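Local coordinates for protein N-alpha-acetyltransferase (Sulfolobus solfataricus P2, PDB 4R3L) that transfers the acetyl group of acetyl-CoA to the free alpha-amino group at protein N termini, accepting serine, alanine and methionine and preferring serine, at residues Q24-K27 / I28-T32; P38-F41 / F42-L46; V94-E97 / Y98-K101; Y133-I136 / A137-K141. All blocks are in the same frame, centred on the assembly; numbering follows the deposited sequence.

Contact 1: Q24-K27 / I28-T32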
loop_
_atom_site.group_PDB
_atom_site.type_symbol
_atom_site.label_atom_id
_atom_site.label_comp_id
_atom_site.label_asym_id
_atom_site.label_seq_id
_atom_site.Cartn_x
_atom_site.Cartn_y
_atom_site.Cartn_z
ATOM N N GLN A 24 -1.553 5.982 -15.901
ATOM C CA GLN A 24 -2.880 5.660 -15.388
ATOM C C GLN A 24 -2.875 5.598 -13.858
ATOM O O GLN A 24 -3.837 5.981 -13.210
ATOM C CB GLN A 24 -3.389 4.322 -15.954
ATOM C CG GLN A 24 -3.588 4.293 -17.466
ATOM C CD GLN A 24 -3.812 2.882 -17.997
ATOM O OE1 GLN A 24 -4.843 2.263 -17.734
ATOM N NE2 GLN A 24 -2.832 2.364 -18.733
ATOM N N ILE A 25 -1.786 5.094 -13.297
ATOM C CA ILE A 25 -1.615 5.046 -11.845
ATOM C C ILE A 25 -1.675 6.432 -11.224
ATOM O O ILE A 25 -2.341 6.641 -10.209
ATOM C CB ILE A 25 -0.277 4.352 -11.484
ATOM C CG1 ILE A 25 -0.386 2.838 -11.761
ATOM C CG2 ILE A 25 0.105 4.630 -10.031
ATOM C CD1 ILE A 25 0.947 2.074 -11.624
ATOM N N ILE A 26 -0.986 7.388 -11.844
ATOM C CA ILE A 26 -1.001 8.758 -11.364
ATOM C C ILE A 26 -2.410 9.327 -11.435
ATOM O O ILE A 26 -2.864 9.969 -10.496
ATOM C CB ILE A 26 -0.015 9.659 -12.175
ATOM C CG1 ILE A 26 1.428 9.221 -11.914
ATOM C CG2 ILE A 26 -0.205 11.128 -11.819
ATOM C CD1 ILE A 26 2.471 10.067 -12.663
ATOM N N LYS A 27 -3.100 9.070 -12.540
ATOM C CA LYS A 27 -4.480 9.505 -12.697
ATOM C C LYS A 27 -5.358 9.009 -11.559
ATOM O O LYS A 27 -6.121 9.774 -10.969
ATOM C CB LYS A 27 -5.051 9.016 -14.027
ATOM C CG LYS A 27 -6.569 9.168 -14.136
ATOM C CD LYS A 27 -7.163 8.227 -15.183
ATOM C CE LYS A 27 -8.310 7.406 -14.594
ATOM N NZ LYS A 27 -9.052 6.644 -15.643
ATOM N N ILE A 28 -5.251 7.718 -11.259
ATOM C CA ILE A 28 -5.999 7.116 -10.159
ATOM C C ILE A 28 -5.655 7.786 -8.832
ATOM O O ILE A 28 -6.525 8.125 -8.027
ATOM C CB ILE A 28 -5.706 5.604 -10.064
ATOM C CG1 ILE A 28 -6.236 4.893 -11.313
ATOM C CG2 ILE A 28 -6.332 5.016 -8.804
ATOM C CD1 ILE A 28 -5.783 3.447 -11.439
ATOM N N ASN A 29 -4.365 7.984 -8.613
ATOM C CA ASN A 29 -3.890 8.606 -7.396
ATOM C C ASN A 29 -4.461 10.023 -7.255
ATOM O O ASN A 29 -4.951 10.406 -6.188
ATOM C CB ASN A 29 -2.360 8.612 -7.405
ATOM C CG ASN A 29 -1.764 9.397 -6.266
ATOM O OD1 ASN A 29 -1.293 10.515 -6.457
ATOM N ND2 ASN A 29 -1.744 8.805 -5.078
ATOM N N ARG A 30 -4.419 10.781 -8.349
ATOM C CA ARG A 30 -4.926 12.151 -8.350
ATOM C C ARG A 30 -6.416 12.193 -8.024
ATOM O O ARG A 30 -6.874 13.088 -7.318
ATOM C CB ARG A 30 -4.664 12.826 -9.699
ATOM C CG ARG A 30 -3.185 12.971 -10.067
ATOM C CD ARG A 30 -2.363 13.661 -8.981
ATOM N NE ARG A 30 -1.029 14.044 -9.464
ATOM C CZ ARG A 30 0.109 13.452 -9.104
ATOM N NH1 ARG A 30 0.107 12.433 -8.242
ATOM N NH2 ARG A 30 1.261 13.884 -9.610
ATOM N N LEU A 31 -7.161 11.201 -8.503
ATOM C CA LEU A 31 -8.606 11.157 -8.295
ATOM C C LEU A 31 -9.044 10.618 -6.930
ATOM O O LEU A 31 -10.148 10.917 -6.469
ATOM C CB LEU A 31 -9.263 10.309 -9.383
ATOM C CG LEU A 31 -9.344 10.915 -10.784
ATOM C CD1 LEU A 31 -9.800 9.869 -11.789
ATOM C CD2 LEU A 31 -10.287 12.098 -10.783
ATOM N N THR A 32 -8.199 9.822 -6.283
ATOM C CA THR A 32 -8.659 9.071 -5.120
ATOM C C THR A 32 -7.935 9.411 -3.832
ATOM O O THR A 32 -8.398 9.050 -2.758
ATOM C CB THR A 32 -8.524 7.549 -5.342
ATOM O OG1 THR A 32 -7.147 7.223 -5.540
ATOM C CG2 THR A 32 -9.317 7.108 -6.545
#
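Residues Gln24-Lys27 run straight on into Ile28-Thr32 as one alpha-helix, so side chains four positions apart meet on its surface. Four i to i+4 backbone hydrogen bonds join the two halves. The shortest is Arg30 N to Ile26 O, 2.8 Å. The bond from Leu31 N to Lys27 O, 3.0 Å, is more bent, with an angle of 146° at the hydrogen. At the C-terminal end Thr32 OG1 donates to Ile28 O at 2.7 Å, from above the carbonyl plane.

Ile26 and Arg30 lie side by side and point the same way. Ile26 CG2 sits over the centre of one guanidinium face, 3.6 Å from Arg30 CZ. Arg30 bends at chi2 (-53°), which brings the guanidinium alongside Ile26. This is helix 22-32 of the GNAT fold, the first helix after strand 13-16. It packs through Ile25 and Ile28 on strand 61-72, and Ile28 also touches Ala93 of strand 83-94. Asn29 OD1 accepts from Arg30 NH1 at 3.0 Å, in the plane of the guanidinium and at its edge. NH1 also donates to Tyr37 O. Asn29 is buried, and its ND2 donates to Tyr65 OH and Glu35 O. On the exposed flank Lys27 and Leu31 pass at a slant, with Lys27 CE 4.0 Å from Leu31 CD1.

Contact 2: P38-F41 / F42-L46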
loop_
_atom_site.group_PDB
_atom_site.type_symbol
_atom_site.label_atom_id
_atom_site.label_comp_id
_atom_site.label_asym_id
_atom_site.label_seq_id
_atom_site.Cartn_x
_atom_site.Cartn_y
_atom_site.Cartn_z
ATOM N N PRO A 38 4.974 12.825 -7.238
ATOM C CA PRO A 38 5.406 13.130 -8.605
ATOM C C PRO A 38 5.750 11.879 -9.395
ATOM O O PRO A 38 6.013 10.837 -8.807
ATOM C CB PRO A 38 6.650 13.993 -8.384
ATOM C CG PRO A 38 7.205 13.482 -7.099
ATOM C CD PRO A 38 6.025 13.105 -6.250
ATOM N N TYR A 39 5.772 12.001 -10.720
ATOM C CA TYR A 39 6.094 10.885 -11.601
ATOM C C TYR A 39 7.377 10.134 -11.184
ATOM O O TYR A 39 7.395 8.908 -11.180
ATOM C CB TYR A 39 6.209 11.412 -13.051
ATOM C CG TYR A 39 6.511 10.371 -14.105
ATOM C CD1 TYR A 39 5.492 9.707 -14.774
ATOM C CD2 TYR A 39 7.827 10.076 -14.457
ATOM C CE1 TYR A 39 5.778 8.755 -15.748
ATOM C CE2 TYR A 39 8.121 9.141 -15.435
ATOM C CZ TYR A 39 7.101 8.477 -16.068
ATOM O OH TYR A 39 7.411 7.543 -17.037
ATOM N N TYR A 40 8.444 10.860 -10.828
ATOM C CA TYR A 40 9.713 10.204 -10.521
ATOM C C TYR A 40 9.612 9.309 -9.281
ATOM O O TYR A 40 10.348 8.336 -9.136
ATOM C CB TYR A 40 10.842 11.232 -10.338
ATOM C CG TYR A 40 10.755 12.101 -9.102
ATOM C CD1 TYR A 40 11.160 11.619 -7.859
ATOM C CD2 TYR A 40 10.334 13.425 -9.193
ATOM C CE1 TYR A 40 11.106 12.414 -6.727
ATOM C CE2 TYR A 40 10.283 14.241 -8.060
ATOM C CZ TYR A 40 10.664 13.713 -6.831
ATOM O OH TYR A 40 10.615 14.483 -5.693
ATOM N N PHE A 41 8.705 9.667 -8.379
ATOM C CA PHE A 41 8.478 8.878 -7.168
ATOM C C PHE A 41 7.917 7.495 -7.549
ATOM O O PHE A 41 8.409 6.464 -7.079
ATOM C CB PHE A 41 7.537 9.646 -6.251
ATOM C CG PHE A 41 7.325 9.027 -4.901
ATOM C CD1 PHE A 41 8.091 9.424 -3.815
ATOM C CD2 PHE A 41 6.305 8.107 -4.698
ATOM C CE1 PHE A 41 7.873 8.886 -2.555
ATOM C CE2 PHE A 41 6.085 7.561 -3.436
ATOM C CZ PHE A 41 6.872 7.961 -2.365
ATOM N N PHE A 42 6.907 7.475 -8.407
ATOM C CA PHE A 42 6.336 6.206 -8.859
ATOM C C PHE A 42 7.394 5.393 -9.593
ATOM O O PHE A 42 7.517 4.197 -9.374
ATOM C CB PHE A 42 5.112 6.435 -9.746
ATOM C CG PHE A 42 3.915 6.952 -8.996
ATOM C CD1 PHE A 42 3.071 6.070 -8.333
ATOM C CD2 PHE A 42 3.639 8.307 -8.939
ATOM C CE1 PHE A 42 1.963 6.536 -7.640
ATOM C CE2 PHE A 42 2.535 8.776 -8.232
ATOM C CZ PHE A 42 1.705 7.889 -7.589
ATOM N N VAL A 43 8.199 6.052 -10.429
ATOM C CA VAL A 43 9.207 5.339 -11.202
ATOM C C VAL A 43 10.244 4.687 -10.298
ATOM O O VAL A 43 10.620 3.529 -10.512
ATOM C CB VAL A 43 9.904 6.288 -12.226
ATOM C CG1 VAL A 43 11.160 5.638 -12.807
ATOM C CG2 VAL A 43 8.930 6.633 -13.318
ATOM N N GLU A 44 10.696 5.398 -9.269
ATOM C CA GLU A 44 11.727 4.824 -8.418
ATOM C C GLU A 44 11.201 3.651 -7.609
ATOM O O GLU A 44 11.919 2.686 -7.382
ATOM C CB GLU A 44 12.321 5.879 -7.499
ATOM C CG GLU A 44 13.230 6.796 -8.313
ATOM C CD GLU A 44 13.847 7.908 -7.511
ATOM O OE1 GLU A 44 13.424 9.066 -7.709
ATOM O OE2 GLU A 44 14.776 7.631 -6.724
ATOM N N HIS A 45 9.956 3.736 -7.159
ATOM C CA HIS A 45 9.403 2.611 -6.405
ATOM C C HIS A 45 9.187 1.411 -7.319
ATOM O O HIS A 45 9.355 0.262 -6.895
ATOM C CB HIS A 45 8.096 3.016 -5.707
ATOM C CG HIS A 45 8.308 3.877 -4.503
ATOM N ND1 HIS A 45 8.797 5.163 -4.589
ATOM C CD2 HIS A 45 8.129 3.626 -3.184
ATOM C CE1 HIS A 45 8.901 5.675 -3.373
ATOM N NE2 HIS A 45 8.493 4.767 -2.505
ATOM N N LEU A 46 8.836 1.658 -8.580
ATOM C CA LEU A 46 8.706 0.548 -9.517
ATOM C C LEU A 46 10.080 -0.085 -9.775
ATOM O O LEU A 46 10.216 -1.299 -9.751
ATOM C CB LEU A 46 8.053 1.007 -10.826
ATOM C CG LEU A 46 7.904 -0.060 -11.913
ATOM C CD1 LEU A 46 7.056 -1.206 -11.405
ATOM C CD2 LEU A 46 7.308 0.535 -13.178
#
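Phe41 and His45 meet one turn apart on helix 39-49 of the GNAT fold, where Pro38 holds the N-cap position. Phe41 O accepts two hydrogen bonds: one from His45 N, the other from His45 ND1 at 2.8 Å. The two donors reach the oxygen from opposite faces of its carbonyl plane. The ND1 bond fixes the turn of the imidazole and satisfies ND1 of a buried histidine. Val43 N and Glu44 N make the usual helical bonds to Tyr39 O and Tyr40 O.

The Phe41 and His45 rings are oblique, with centroids 4.1 Å apart and planes at 32°. His45 CE1 lies over one Phe41 face, toward the rim, 3.2 Å from Phe41 CZ. Phe41 also stacks on Tyr37, a substrate-binding residue. With Phe41 cut back to an alanine, the imidazole would probably lose its ring cover and Tyr37 its stacking partner.

Two further pairs lie one turn apart. Glu44 OE1 meets the edge of the Tyr40 ring, 3.4 Å from Tyr40 CD1. Val43 CG2 stands beside its own backbone N, anti to the carbonyl carbon, and from there approaches Tyr39 CE2 to 3.4 Å.

Contact 3: V94-E97 / Y98-K101; sequences VLEE and YRRK. With COA (coenzyme A), chain C.
The acetyl-CoA binding loop of the GNAT fold, between strand 83-94 and helix 103-119, folds back on itself here, and Arg99 returns to Val94. The sequence Arg99, Arg100, Lys101, Gly102, Ile103, Ala104 fits the family's pyrophosphate-binding motif Q/R-x-x-G-x-G/A. Arg99 grips Val94 O side-on with two nitrogens, NE at 2.8 Å and NH2 at 3.0 Å. The oxygen lies in the guanidinium plane. An extended chain from CG to NE (chi2 177°, chi3 -170°) carries the group back to it. One guanidinium face lies against Glu96 CA, 3.4 Å above the plane. The opposite face is covered by the pantetheine amide of coenzyme A, with N8P over its centre. A leucine in place of Arg99 would probably leave Val94 O without both donors and the pantetheine amide without its flat support.

Two backbone bonds span the turn. Tyr98 N donates to Leu95 O, and Arg99 N makes a longer bond to Glu96 O. The Tyr98 ring meets Leu95 CB with its edge.

Two backbone N-H groups of this loop segment bind the cofactor, and Gly102 N and Ala104 N add to them. Val94 N donates to O9P of the pantetheine at 2.8 Å. Arg100 N reaches O4A of the pyrophosphate at 2.7 Å. The Arg100 guanidinium lies with one face over the adenine. Its NE and NH2 both donate to the 3'-phosphate, NH2 reaching coenzyme A O9A at 3.0 Å.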
loop_
_atom_site.group_PDB
_atom_site.type_symbol
_atom_site.label_atom_id
_atom_site.label_comp_id
_atom_site.label_asym_id
_atom_site.label_seq_id
_atom_site.Cartn_x
_atom_site.Cartn_y
_atom_site.Cartn_z
ATOM N N VAL A 94 -8.184 2.232 -5.514
ATOM C CA VAL A 94 -9.006 1.552 -6.504
ATOM C C VAL A 94 -10.046 2.541 -7.022
ATOM O O VAL A 94 -10.661 3.244 -6.222
ATOM C CB VAL A 94 -9.709 0.312 -5.892
ATOM C CG1 VAL A 94 -10.631 -0.359 -6.905
ATOM C CG2 VAL A 94 -8.683 -0.684 -5.338
ATOM N N LEU A 95 -10.224 2.620 -8.341
ATOM C CA LEU A 95 -11.236 3.519 -8.917
ATOM C C LEU A 95 -12.611 3.208 -8.307
ATOM O O LEU A 95 -12.958 2.039 -8.122
ATOM C CB LEU A 95 -11.287 3.391 -10.445
ATOM C CG LEU A 95 -10.138 4.014 -11.247
ATOM C CD1 LEU A 95 -10.270 3.742 -12.730
ATOM C CD2 LEU A 95 -10.050 5.513 -10.987
ATOM N N GLU A 96 -13.373 4.256 -7.989
ATOM C CA GLU A 96 -14.661 4.127 -7.295
ATOM C C GLU A 96 -15.602 3.116 -7.941
ATOM O O GLU A 96 -16.256 2.344 -7.244
ATOM C CB GLU A 96 -15.366 5.487 -7.216
ATOM C CG GLU A 96 -16.641 5.488 -6.355
ATOM C CD GLU A 96 -17.885 5.033 -7.113
ATOM O OE1 GLU A 96 -17.941 5.224 -8.347
ATOM O OE2 GLU A 96 -18.805 4.477 -6.476
ATOM N N GLU A 97 -15.671 3.129 -9.267
ATOM C CA GLU A 97 -16.601 2.271 -9.995
ATOM C C GLU A 97 -16.306 0.788 -9.778
ATOM O O GLU A 97 -17.185 -0.060 -9.924
ATOM C CB GLU A 97 -16.566 2.603 -11.490
ATOM C CG GLU A 97 -17.077 4.002 -11.833
ATOM C CD GLU A 97 -16.017 5.096 -11.691
ATOM O OE1 GLU A 97 -14.871 4.797 -11.289
ATOM O OE2 GLU A 97 -16.340 6.269 -11.982
ATOM N N TYR A 98 -15.071 0.479 -9.400
ATOM C CA TYR A 98 -14.646 -0.907 -9.279
ATOM C C TYR A 98 -14.416 -1.358 -7.841
ATOM O O TYR A 98 -13.791 -2.392 -7.605
ATOM C CB TYR A 98 -13.382 -1.123 -10.108
ATOM C CG TYR A 98 -13.638 -0.975 -11.591
ATOM C CD1 TYR A 98 -14.166 -2.031 -12.323
ATOM C CD2 TYR A 98 -13.381 0.222 -12.254
ATOM C CE1 TYR A 98 -14.420 -1.911 -13.676
ATOM C CE2 TYR A 98 -13.634 0.352 -13.618
ATOM C CZ TYR A 98 -14.150 -0.725 -14.319
ATOM O OH TYR A 98 -14.409 -0.633 -15.672
ATOM N N ARG A 99 -14.964 -0.619 -6.884
ATOM C CA ARG A 99 -14.796 -0.965 -5.472
ATOM C C ARG A 99 -15.784 -2.041 -5.004
ATOM O O ARG A 99 -16.773 -2.325 -5.680
ATOM C CB ARG A 99 -14.930 0.288 -4.601
ATOM C CG ARG A 99 -13.776 1.264 -4.823
ATOM C CD ARG A 99 -13.904 2.563 -4.042
ATOM N NE ARG A 99 -12.891 3.511 -4.509
ATOM C CZ ARG A 99 -12.912 4.819 -4.279
ATOM N NH1 ARG A 99 -13.896 5.358 -3.569
ATOM N NH2 ARG A 99 -11.948 5.590 -4.769
ATOM N N ARG A 100 -15.485 -2.638 -3.853
ATOM C CA ARG A 100 -16.280 -3.720 -3.254
ATOM C C ARG A 100 -16.313 -4.963 -4.141
ATOM O O ARG A 100 -17.294 -5.716 -4.139
ATOM C CB ARG A 100 -17.715 -3.264 -2.950
ATOM C CG ARG A 100 -17.804 -2.022 -2.096
ATOM C CD ARG A 100 -16.956 -2.125 -0.835
ATOM N NE ARG A 100 -17.543 -2.967 0.212
ATOM C CZ ARG A 100 -18.453 -2.547 1.088
ATOM N NH1 ARG A 100 -18.905 -1.298 1.036
ATOM N NH2 ARG A 100 -18.922 -3.377 2.011
ATOM N N LYS A 101 -15.231 -5.183 -4.878
ATOM C CA LYS A 101 -15.092 -6.388 -5.685
ATOM C C LYS A 101 -13.953 -7.277 -5.191
ATOM O O LYS A 101 -13.720 -8.356 -5.742
ATOM C CB LYS A 101 -14.881 -6.016 -7.151
ATOM C CG LYS A 101 -16.032 -5.214 -7.744
ATOM C CD LYS A 101 -15.655 -4.596 -9.082
ATOM C CE LYS A 101 -15.252 -5.639 -10.121
ATOM N NZ LYS A 101 -16.414 -6.320 -10.761
HETATM N N1A COA C . -17.296 0.326 4.032
HETATM C C2A COA C . -17.147 -0.714 4.879
HETATM N N3A COA C . -16.264 -1.682 4.625
HETATM C C4A COA C . -15.492 -1.643 3.495
HETATM C C5A COA C . -15.623 -0.589 2.603
HETATM C C6A COA C . -16.559 0.415 2.897
HETATM N N6A COA C . -16.728 1.544 1.988
HETATM N N7A COA C . -14.725 -0.810 1.566
HETATM C C8A COA C . -14.069 -1.975 1.825
HETATM N N9A COA C . -14.515 -2.485 2.990
HETATM C C1B COA C . -14.089 -3.742 3.627
HETATM C C2B COA C . -15.174 -4.742 3.541
HETATM O O2B COA C . -15.107 -5.627 4.602
HETATM C C3B COA C . -14.849 -5.457 2.329
HETATM O O3B COA C . -15.501 -6.665 2.332
HETATM P P3B COA C . -16.865 -6.806 1.569
HETATM O O7A COA C . -17.191 -8.282 1.348
HETATM O O8A COA C . -16.757 -6.141 0.254
HETATM O O9A COA C . -17.956 -6.159 2.367
HETATM C C4B COA C . -13.389 -5.601 2.466
HETATM O O4B COA C . -12.970 -4.353 2.960
HETATM C C5B COA C . -12.731 -5.829 1.170
HETATM O O5B COA C . -12.735 -4.698 0.347
HETATM P P1A COA C . -12.197 -4.642 -1.138
HETATM O O1A COA C . -13.309 -4.849 -2.129
HETATM O O2A COA C . -11.102 -5.614 -1.301
HETATM O O3A COA C . -11.693 -3.130 -1.242
HETATM P P2A COA C . -11.828 -2.185 -2.498
HETATM O O4A COA C . -13.236 -1.634 -2.650
HETATM O O5A COA C . -11.362 -2.885 -3.735
HETATM O O6A COA C . -10.842 -0.941 -2.239
HETATM C CBP COA C . -10.036 0.936 -0.903
HETATM C CCP COA C . -10.699 -0.474 -0.949
HETATM C CDP COA C . -9.993 1.415 0.523
HETATM C CEP COA C . -8.621 0.791 -1.460
HETATM C CAP COA C . -10.895 1.818 -1.779
HETATM O OAP COA C . -12.128 2.194 -1.161
HETATM C C9P COA C . -10.238 3.114 -2.214
HETATM O O9P COA C . -9.484 3.145 -3.222
HETATM N N8P COA C . -10.471 4.360 -1.516
HETATM C C7P COA C . -9.858 5.627 -1.903
HETATM C C6P COA C . -8.306 5.617 -1.801
HETATM C C5P COA C . -7.812 5.158 -0.432
HETATM O O5P COA C . -8.335 5.664 0.594
HETATM N N4P COA C . -6.772 4.132 -0.328
HETATM C C3P COA C . -6.313 3.684 0.972
HETATM C C2P COA C . -5.530 4.667 1.832
HETATM S S1P COA C . -4.612 4.034 3.199
#

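Contact 4: Y133-I136 / A137-K141; sequences YPAI and ALYEK. With COA (coenzyme A), chain C.
Helix 133-141 of the GNAT fold forms one wall of the coenzyme A pocket, and its Ala135-Tyr139 turn borders the pantetheine arm. Tyr139 N donates to Ala135 O at 3.0 Å with an angle of 172° at the hydrogen. The same oxygen sits over one face of the Tyr139 ring, toward the rim, 3.1 Å from Tyr139 CD2. Ala135 CB touches Tyr139 CE2 at 3.8 Å. With CG anti to the carbonyl carbon (chi1 -52°) the Tyr139 ring lies along this turn, and chi2 of -38° turns a face to Ala135 O. The ring also touches Leu126 and Val128 of strand 123-129.

Ile136 and Glu140 run alongside each other, the buried Ile136 reaching strands 123-129 and 160-166. Ile136 CG2 is 3.9 Å from Glu140 OE2. Glu140 also makes a long, weak ion pair with Lys146.

The first turn borders the adenine. Pro134 CG is 3.3 Å from coenzyme A N6A, and Tyr133 CE2 approaches C2A. At the far end of the cofactor, Tyr139 OH lies 3.0 Å from the sulfur S1P.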
loop_
_atom_site.group_PDB
_atom_site.type_symbol
_atom_site.label_atom_id
_atom_site.label_comp_id
_atom_site.label_asym_id
_atom_site.label_seq_id
_atom_site.Cartn_x
_atom_site.Cartn_y
_atom_site.Cartn_z
ATOM N N TYR A 133 -12.727 5.263 6.960
ATOM C CA TYR A 133 -13.495 4.088 7.374
ATOM C C TYR A 133 -13.383 2.878 6.429
ATOM O O TYR A 133 -13.164 1.760 6.902
ATOM C CB TYR A 133 -14.969 4.470 7.560
ATOM C CG TYR A 133 -15.865 3.297 7.899
ATOM C CD1 TYR A 133 -15.890 2.764 9.184
ATOM C CD2 TYR A 133 -16.694 2.730 6.939
ATOM C CE1 TYR A 133 -16.707 1.690 9.502
ATOM C CE2 TYR A 133 -17.519 1.657 7.250
ATOM C CZ TYR A 133 -17.518 1.140 8.531
ATOM O OH TYR A 133 -18.334 0.075 8.845
ATOM N N PRO A 134 -13.547 3.083 5.102
ATOM C CA PRO A 134 -13.418 1.905 4.235
ATOM C C PRO A 134 -12.059 1.222 4.360
ATOM O O PRO A 134 -12.016 0.006 4.548
ATOM C CB PRO A 134 -13.606 2.480 2.830
ATOM C CG PRO A 134 -14.449 3.685 3.037
ATOM C CD PRO A 134 -13.979 4.269 4.335
ATOM N N ALA A 135 -10.976 1.991 4.277
ATOM C CA ALA A 135 -9.635 1.410 4.299
ATOM C C ALA A 135 -9.364 0.685 5.621
ATOM O O ALA A 135 -8.817 -0.420 5.628
ATOM C CB ALA A 135 -8.577 2.492 4.035
ATOM N N ILE A 136 -9.773 1.278 6.735
ATOM C CA ILE A 136 -9.519 0.667 8.039
ATOM C C ILE A 136 -10.212 -0.689 8.170
ATOM O O ILE A 136 -9.662 -1.653 8.747
ATOM C CB ILE A 136 -9.982 1.589 9.178
ATOM C CG1 ILE A 136 -9.160 2.886 9.184
ATOM C CG2 ILE A 136 -9.864 0.896 10.520
ATOM C CD1 ILE A 136 -9.598 3.862 10.258
ATOM N N ALA A 137 -11.430 -0.756 7.644
ATOM C CA ALA A 137 -12.195 -1.999 7.653
ATOM C C ALA A 137 -11.461 -3.076 6.864
ATOM O O ALA A 137 -11.364 -4.220 7.311
ATOM C CB ALA A 137 -13.590 -1.775 7.079
ATOM N N LEU A 138 -10.960 -2.688 5.694
ATOM C CA LEU A 138 -10.194 -3.569 4.819
ATOM C C LEU A 138 -9.034 -4.184 5.603
ATOM O O LEU A 138 -8.932 -5.406 5.740
ATOM C CB LEU A 138 -9.693 -2.781 3.601
ATOM C CG LEU A 138 -8.583 -3.309 2.690
ATOM C CD1 LEU A 138 -9.097 -4.425 1.823
ATOM C CD2 LEU A 138 -7.988 -2.178 1.835
ATOM N N TYR A 139 -8.183 -3.322 6.154
ATOM C CA TYR A 139 -6.998 -3.771 6.877
ATOM C C TYR A 139 -7.320 -4.626 8.111
ATOM O O TYR A 139 -6.624 -5.604 8.400
ATOM C CB TYR A 139 -6.157 -2.556 7.284
ATOM C CG TYR A 139 -5.842 -1.611 6.137
ATOM C CD1 TYR A 139 -5.548 -2.088 4.863
ATOM C CD2 TYR A 139 -5.844 -0.242 6.329
ATOM C CE1 TYR A 139 -5.254 -1.210 3.821
ATOM C CE2 TYR A 139 -5.565 0.628 5.304
ATOM C CZ TYR A 139 -5.275 0.146 4.050
ATOM O OH TYR A 139 -4.985 1.043 3.038
ATOM N N GLU A 140 -8.350 -4.265 8.863
ATOM C CA GLU A 140 -8.700 -5.087 10.025
ATOM C C GLU A 140 -9.199 -6.476 9.583
ATOM O O GLU A 140 -8.926 -7.480 10.240
ATOM C CB GLU A 140 -9.741 -4.380 10.900
ATOM C CG GLU A 140 -9.158 -3.221 11.714
ATOM C CD GLU A 140 -10.217 -2.437 12.471
ATOM O OE1 GLU A 140 -11.413 -2.570 12.130
ATOM O OE2 GLU A 140 -9.851 -1.687 13.405
ATOM N N LYS A 141 -9.892 -6.533 8.451
ATOM C CA LYS A 141 -10.311 -7.821 7.896
ATOM C C LYS A 141 -9.117 -8.699 7.530
ATOM O O LYS A 141 -9.194 -9.920 7.616
ATOM C CB LYS A 141 -11.201 -7.625 6.666
ATOM C CG LYS A 141 -12.697 -7.649 6.962
ATOM C CD LYS A 141 -13.471 -8.335 5.840
ATOM C CE LYS A 141 -14.971 -8.380 6.132
ATOM N NZ LYS A 141 -15.321 -9.149 7.364
HETATM N N1A COA C . -17.296 0.326 4.032
HETATM C C2A COA C . -17.147 -0.714 4.879
HETATM N N3A COA C . -16.264 -1.682 4.625
HETATM C C4A COA C . -15.492 -1.643 3.495
HETATM C C5A COA C . -15.623 -0.589 2.603
HETATM C C6A COA C . -16.559 0.415 2.897
HETATM N N6A COA C . -16.728 1.544 1.988
HETATM N N7A COA C . -14.725 -0.810 1.566
HETATM C C8A COA C . -14.069 -1.975 1.825
HETATM N N9A COA C . -14.515 -2.485 2.990
HETATM C C1B COA C . -14.089 -3.742 3.627
HETATM C C2B COA C . -15.174 -4.742 3.541
HETATM O O2B COA C . -15.107 -5.627 4.602
HETATM C C3B COA C . -14.849 -5.457 2.329
HETATM O O3B COA C . -15.501 -6.665 2.332
HETATM P P3B COA C . -16.865 -6.806 1.569
HETATM O O7A COA C . -17.191 -8.282 1.348
HETATM O O8A COA C . -16.757 -6.141 0.254
HETATM O O9A COA C . -17.956 -6.159 2.367
HETATM C C4B COA C . -13.389 -5.601 2.466
HETATM O O4B COA C . -12.970 -4.353 2.960
HETATM C C5B COA C . -12.731 -5.829 1.170
HETATM O O5B COA C . -12.735 -4.698 0.347
HETATM P P1A COA C . -12.197 -4.642 -1.138
HETATM O O1A COA C . -13.309 -4.849 -2.129
HETATM O O2A COA C . -11.102 -5.614 -1.301
HETATM O O3A COA C . -11.693 -3.130 -1.242
HETATM P P2A COA C . -11.828 -2.185 -2.498
HETATM O O4A COA C . -13.236 -1.634 -2.650
HETATM O O5A COA C . -11.362 -2.885 -3.735
HETATM O O6A COA C . -10.842 -0.941 -2.239
HETATM C CBP COA C . -10.036 0.936 -0.903
HETATM C CCP COA C . -10.699 -0.474 -0.949
HETATM C CDP COA C . -9.993 1.415 0.523
HETATM C CEP COA C . -8.621 0.791 -1.460
HETATM C CAP COA C . -10.895 1.818 -1.779
HETATM O OAP COA C . -12.128 2.194 -1.161
HETATM C C9P COA C . -10.238 3.114 -2.214
HETATM O O9P COA C . -9.484 3.145 -3.222
HETATM N N8P COA C . -10.471 4.360 -1.516
HETATM C C7P COA C . -9.858 5.627 -1.903
HETATM C C6P COA C . -8.306 5.617 -1.801
HETATM C C5P COA C . -7.812 5.158 -0.432
HETATM O O5P COA C . -8.335 5.664 0.594
HETATM N N4P COA C . -6.772 4.132 -0.328
HETATM C C3P COA C . -6.313 3.684 0.972
HETATM C C2P COA C . -5.530 4.667 1.832
HETATM S S1P COA C . -4.612 4.034 3.199
#

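All four contacts are local and follow one another along the chain. None encloses or crosses another, and none closes a long loop. Contact 1 lies on helix 22-32 and contact 2 on the next helix, 39-49. These helices pack together through Ile25 and Ile26 against Phe42. Contact 3 comes after strand 83-94 and leads into helix 103-119. It touches contact 1, where Thr32 meets Arg99 and Ile28 meets Leu95. Contact 4 lies on helix 133-141, beyond strand 123-129. It does not touch contact 3, but both touch the same coenzyme A. Contacts 2 and 4 lie on opposite sides of the chain's centre, about 26 Å apart between centres.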